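Local coordinates for protein CzcP cation efflux P1-ATPase (Ralstonia metallidurans, PDB 4U9R) that probably couples ATP hydrolysis to zinc export across the cell membrane, the chain here being its N-terminal ferredoxin-like extension, which binds cadmium ions, at residues L26-P35 and R89-S100. Residues are numbered along the deposited sequence; the frame is centred on the assembly and turned at random.
Sequences LRLDIPVLLP and RELVTSTGAVIS. With TCE (3,3',3''-phosphanetriyltripropanoic acid), chain D.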
loop_
_atom_site.group_PDB
_atom_site.type_symbol
_atom_site.label_atom_id
_atom_site.label_comp_id
_atom_site.label_asym_id
_atom_site.label_seq_id
_atom_site.Cartn_x
_atom_site.Cartn_y
_atom_site.Cartn_z
ATOM N N LEU A 26 -18.942 -7.317 6.150
ATOM C CA LEU A 26 -17.985 -8.378 5.891
ATOM C C LEU A 26 -16.579 -7.896 6.162
ATOM O O LEU A 26 -16.254 -6.707 5.952
ATOM C CB LEU A 26 -18.094 -8.912 4.461
ATOM C CG LEU A 26 -17.829 -8.005 3.248
ATOM C CD1 LEU A 26 -16.364 -7.842 2.988
ATOM C CD2 LEU A 26 -18.328 -8.613 1.948
ATOM N N ARG A 27 -15.731 -8.817 6.605
ATOM C CA ARG A 27 -14.343 -8.508 6.907
ATOM C C ARG A 27 -13.410 -9.463 6.242
ATOM O O ARG A 27 -13.710 -10.628 6.094
ATOM C CB ARG A 27 -14.095 -8.647 8.391
ATOM C CG ARG A 27 -14.544 -7.444 9.156
ATOM C CD ARG A 27 -14.622 -7.669 10.657
ATOM N NE ARG A 27 -15.592 -6.706 11.173
ATOM C CZ ARG A 27 -16.067 -6.694 12.411
ATOM N NH1 ARG A 27 -15.657 -7.586 13.293
ATOM N NH2 ARG A 27 -16.948 -5.769 12.761
ATOM N N LEU A 28 -12.267 -8.955 5.844
ATOM C CA LEU A 28 -11.245 -9.738 5.244
ATOM C C LEU A 28 -9.914 -9.225 5.792
ATOM O O LEU A 28 -9.800 -8.055 6.208
ATOM C CB LEU A 28 -11.271 -9.530 3.751
ATOM C CG LEU A 28 -12.488 -10.088 2.993
ATOM C CD1 LEU A 28 -13.496 -8.993 2.739
ATOM C CD2 LEU A 28 -12.045 -10.640 1.666
ATOM N N ASP A 29 -8.912 -10.087 5.785
ATOM C CA ASP A 29 -7.629 -9.748 6.337
ATOM C C ASP A 29 -6.855 -8.969 5.298
ATOM O O ASP A 29 -6.900 -9.262 4.112
ATOM C CB ASP A 29 -6.893 -11.020 6.772
ATOM C CG ASP A 29 -7.682 -11.806 7.789
ATOM O OD1 ASP A 29 -7.827 -11.327 8.932
ATOM O OD2 ASP A 29 -8.200 -12.884 7.434
ATOM N N ILE A 30 -6.171 -7.929 5.740
ATOM C CA ILE A 30 -5.500 -7.026 4.811
ATOM C C ILE A 30 -4.431 -7.734 3.990
ATOM O O ILE A 30 -4.365 -7.539 2.775
ATOM C CB ILE A 30 -4.937 -5.793 5.558
ATOM C CG1 ILE A 30 -6.083 -4.839 5.836
ATOM C CG2 ILE A 30 -3.890 -5.065 4.729
ATOM C CD1 ILE A 30 -5.769 -3.766 6.857
ATOM N N PRO A 31 -3.602 -8.585 4.633
ATOM C CA PRO A 31 -2.577 -9.201 3.806
ATOM C C PRO A 31 -3.160 -10.103 2.729
ATOM O O PRO A 31 -2.495 -10.358 1.735
ATOM C CB PRO A 31 -1.727 -9.996 4.815
ATOM C CG PRO A 31 -1.982 -9.338 6.121
ATOM C CD PRO A 31 -3.438 -8.941 6.056
ATOM N N VAL A 32 -4.405 -10.544 2.902
ATOM C CA VAL A 32 -5.070 -11.356 1.898
ATOM C C VAL A 32 -5.428 -10.525 0.679
ATOM O O VAL A 32 -5.311 -11.015 -0.438
ATOM C CB VAL A 32 -6.335 -12.043 2.463
ATOM C CG1 VAL A 32 -7.114 -12.762 1.364
ATOM C CG2 VAL A 32 -5.948 -13.025 3.560
ATOM N N LEU A 33 -5.908 -9.294 0.896
ATOM C CA LEU A 33 -6.223 -8.413 -0.185
ATOM C C LEU A 33 -4.974 -7.757 -0.731
ATOM O O LEU A 33 -4.856 -7.563 -1.932
ATOM C CB LEU A 33 -7.148 -7.309 0.287
ATOM C CG LEU A 33 -8.524 -7.796 0.721
ATOM C CD1 LEU A 33 -9.300 -6.664 1.305
ATOM C CD2 LEU A 33 -9.233 -8.437 -0.467
ATOM N N LEU A 34 -4.086 -7.350 0.178
ATOM C CA LEU A 34 -2.934 -6.530 -0.170
ATOM C C LEU A 34 -1.691 -7.221 0.406
ATOM O O LEU A 34 -1.203 -6.823 1.461
ATOM C CB LEU A 34 -3.111 -5.119 0.396
ATOM C CG LEU A 34 -4.243 -4.298 -0.256
ATOM C CD1 LEU A 34 -4.454 -3.005 0.524
ATOM C CD2 LEU A 34 -3.966 -4.048 -1.729
ATOM N N PRO A 35 -1.232 -8.300 -0.254
ATOM C CA PRO A 35 -0.034 -9.014 0.207
ATOM C C PRO A 35 1.234 -8.168 0.109
ATOM O O PRO A 35 1.418 -7.431 -0.853
ATOM C CB PRO A 35 0.047 -10.226 -0.732
ATOM C CG PRO A 35 -0.714 -9.828 -1.943
ATOM C CD PRO A 35 -1.813 -8.919 -1.461
ATOM N N ARG A 89 -18.332 -8.636 -2.029
ATOM C CA ARG A 89 -17.051 -9.300 -1.749
ATOM C C ARG A 89 -16.143 -9.346 -3.015
ATOM O O ARG A 89 -14.919 -9.188 -2.938
ATOM C CB ARG A 89 -17.290 -10.691 -1.167
ATOM C CG ARG A 89 -16.019 -11.477 -0.903
ATOM C CD ARG A 89 -16.289 -12.840 -0.281
ATOM N NE ARG A 89 -17.099 -13.676 -1.162
ATOM C CZ ARG A 89 -18.266 -14.228 -0.869
ATOM N NH1 ARG A 89 -18.863 -14.064 0.315
ATOM N NH2 ARG A 89 -18.862 -14.951 -1.795
ATOM N N GLU A 90 -16.756 -9.537 -4.175
ATOM C CA GLU A 90 -16.036 -9.544 -5.455
ATOM C C GLU A 90 -15.419 -8.191 -5.742
ATOM O O GLU A 90 -14.264 -8.093 -6.174
ATOM C CB GLU A 90 -16.995 -9.980 -6.594
ATOM C CG GLU A 90 -16.455 -9.902 -8.021
ATOM C CD GLU A 90 -17.402 -10.566 -9.031
ATOM O OE1 GLU A 90 -18.312 -9.874 -9.562
ATOM O OE2 GLU A 90 -17.266 -11.792 -9.253
ATOM N N LEU A 91 -16.197 -7.155 -5.512
ATOM C CA LEU A 91 -15.719 -5.796 -5.588
ATOM C C LEU A 91 -14.540 -5.591 -4.640
ATOM O O LEU A 91 -13.521 -5.064 -5.040
ATOM C CB LEU A 91 -16.835 -4.846 -5.252
ATOM C CG LEU A 91 -16.877 -3.466 -5.861
ATOM C CD1 LEU A 91 -16.470 -3.444 -7.331
ATOM C CD2 LEU A 91 -18.315 -2.985 -5.726
ATOM N N VAL A 92 -14.650 -6.042 -3.398
ATOM C CA VAL A 92 -13.511 -5.914 -2.476
ATOM C C VAL A 92 -12.289 -6.696 -2.946
ATOM O O VAL A 92 -11.220 -6.136 -3.058
ATOM C CB VAL A 92 -13.839 -6.317 -1.034
ATOM C CG1 VAL A 92 -12.592 -6.247 -0.180
ATOM C CG2 VAL A 92 -14.929 -5.431 -0.446
ATOM N N THR A 93 -12.428 -7.994 -3.181
ATOM C CA THR A 93 -11.288 -8.830 -3.559
ATOM C C THR A 93 -10.694 -8.431 -4.912
ATOM O O THR A 93 -9.477 -8.501 -5.086
ATOM C CB THR A 93 -11.660 -10.326 -3.664
ATOM O OG1 THR A 93 -12.832 -10.453 -4.478
ATOM C CG2 THR A 93 -11.934 -10.918 -2.279
ATOM N N SER A 94 -11.514 -8.024 -5.876
ATOM C CA SER A 94 -10.944 -7.648 -7.180
ATOM C C SER A 94 -10.316 -6.233 -7.180
ATOM O O SER A 94 -9.352 -5.981 -7.904
ATOM C CB SER A 94 -11.964 -7.744 -8.296
ATOM O OG SER A 94 -12.879 -6.664 -8.249
ATOM N N THR A 95 -10.864 -5.305 -6.405
ATOM C CA THR A 95 -10.258 -3.979 -6.321
ATOM C C THR A 95 -8.884 -4.127 -5.662
ATOM O O THR A 95 -7.911 -3.508 -6.084
ATOM C CB THR A 95 -11.118 -3.000 -5.561
ATOM O OG1 THR A 95 -12.389 -2.908 -6.199
ATOM C CG2 THR A 95 -10.455 -1.610 -5.516
ATOM N N GLY A 96 -8.816 -4.976 -4.655
ATOM C CA GLY A 96 -7.562 -5.331 -3.996
ATOM C C GLY A 96 -6.548 -5.971 -4.912
ATOM O O GLY A 96 -5.341 -5.661 -4.835
ATOM N N ALA A 97 -7.019 -6.861 -5.792
ATOM C CA ALA A 97 -6.134 -7.548 -6.734
ATOM C C ALA A 97 -5.460 -6.553 -7.664
ATOM O O ALA A 97 -4.279 -6.649 -7.880
ATOM C CB ALA A 97 -6.877 -8.602 -7.538
ATOM N N VAL A 98 -6.206 -5.594 -8.177
ATOM C CA VAL A 98 -5.667 -4.596 -9.081
ATOM C C VAL A 98 -4.678 -3.640 -8.401
ATOM O O VAL A 98 -3.645 -3.310 -8.984
ATOM C CB VAL A 98 -6.763 -3.739 -9.711
ATOM C CG1 VAL A 98 -6.149 -2.651 -10.565
ATOM C CG2 VAL A 98 -7.702 -4.595 -10.540
ATOM N N ILE A 99 -4.993 -3.189 -7.188
ATOM C CA ILE A 99 -4.070 -2.342 -6.434
ATOM C C ILE A 99 -2.764 -3.085 -6.132
ATOM O O ILE A 99 -1.675 -2.565 -6.350
ATOM C CB ILE A 99 -4.729 -1.812 -5.156
ATOM C CG1 ILE A 99 -5.787 -0.785 -5.539
ATOM C CG2 ILE A 99 -3.697 -1.184 -4.222
ATOM C CD1 ILE A 99 -6.710 -0.408 -4.418
ATOM N N SER A 100 -2.899 -4.302 -5.640
ATOM C CA SER A 100 -1.794 -5.153 -5.297
ATOM C C SER A 100 -0.844 -5.456 -6.471
ATOM O O SER A 100 0.371 -5.556 -6.273
ATOM C CB SER A 100 -2.331 -6.470 -4.770
ATOM O OG SER A 100 -1.283 -7.301 -4.335
HETATM O O16 TCE D . -17.120 -4.905 17.685
HETATM C C14 TCE D . -16.988 -5.204 16.477
HETATM O O15 TCE D . -17.236 -6.334 16.000
HETATM C C5 TCE D . -16.499 -4.131 15.522
HETATM C C2 TCE D . -17.583 -3.569 14.636
HETATM P P TCE D . -17.018 -2.395 13.343
HETATM C C3 TCE D . -15.915 -1.252 14.262
HETATM C C6 TCE D . -16.335 0.188 14.004
HETATM C C8 TCE D . -16.312 1.058 15.246
HETATM O O10 TCE D . -15.733 2.165 15.168
HETATM O O9 TCE D . -16.869 0.626 16.281
HETATM C C1 TCE D . -18.509 -1.377 13.011
HETATM C C4 TCE D . -19.024 -0.879 14.358
HETATM C C11 TCE D . -19.704 0.474 14.286
HETATM O O12 TCE D . -20.554 0.661 13.385
HETATM O O13 TCE D . -19.376 1.335 15.133
#
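Leu-33 extends from the short helix 30-33 against Val-92, Thr-93 and Gly-96 of helix 89-100. Its CB passes over Gly-96, whose lack of a side chain lets the backbones approach to 5.1 Å between the CA atoms of Leu-33 and Gly-96. Because CG lies anti to the carbonyl carbon (chi1 -65°), the branch point is turned away from Gly-96, along the helix toward Val-92 and Thr-93, and leucine's forked end touches both at once: CD1 meets CG1 of Val-92 at 3.6 Å, while CD2 rests on the CA of Thr-93 at 3.7 Å. Beta-branched Val-92 also faces strand 26-29, where its CG1 lies 4.1 Å from Leu-28 CD1. Thr-93 suits the margin, since its OG1 hydrogen-bonds Arg-89 O at 2.9 Å, leaving the CG2 methyl for Leu-28 and Leu-33. Leu-26 CD2 crosses the aliphatic base of Arg-89, 3.9 Å from CB. Beyond Leu-33, Leu-34 lays CD2 against Ile-99 CG2 at 3.8 Å; Ile-99 also touches the cadmium ligand Cys-44, its side chain about 6 Å from a bound cadmium ion. No hydrogen bond joins the segments. Arg-27, pointing to the sheet's other face, donates weak hydrogen bonds from NH1 and NH2 to the bound phosphine's carboxylate O15, in plane at the guanidinium edge. Leu-33 also touches Ile-74 and Leu-48, closing helix 85-102 onto the antiparallel sheet of strands 24-29, 73-78 and 58-64 in this ferredoxin-like domain, beside helix 43-53.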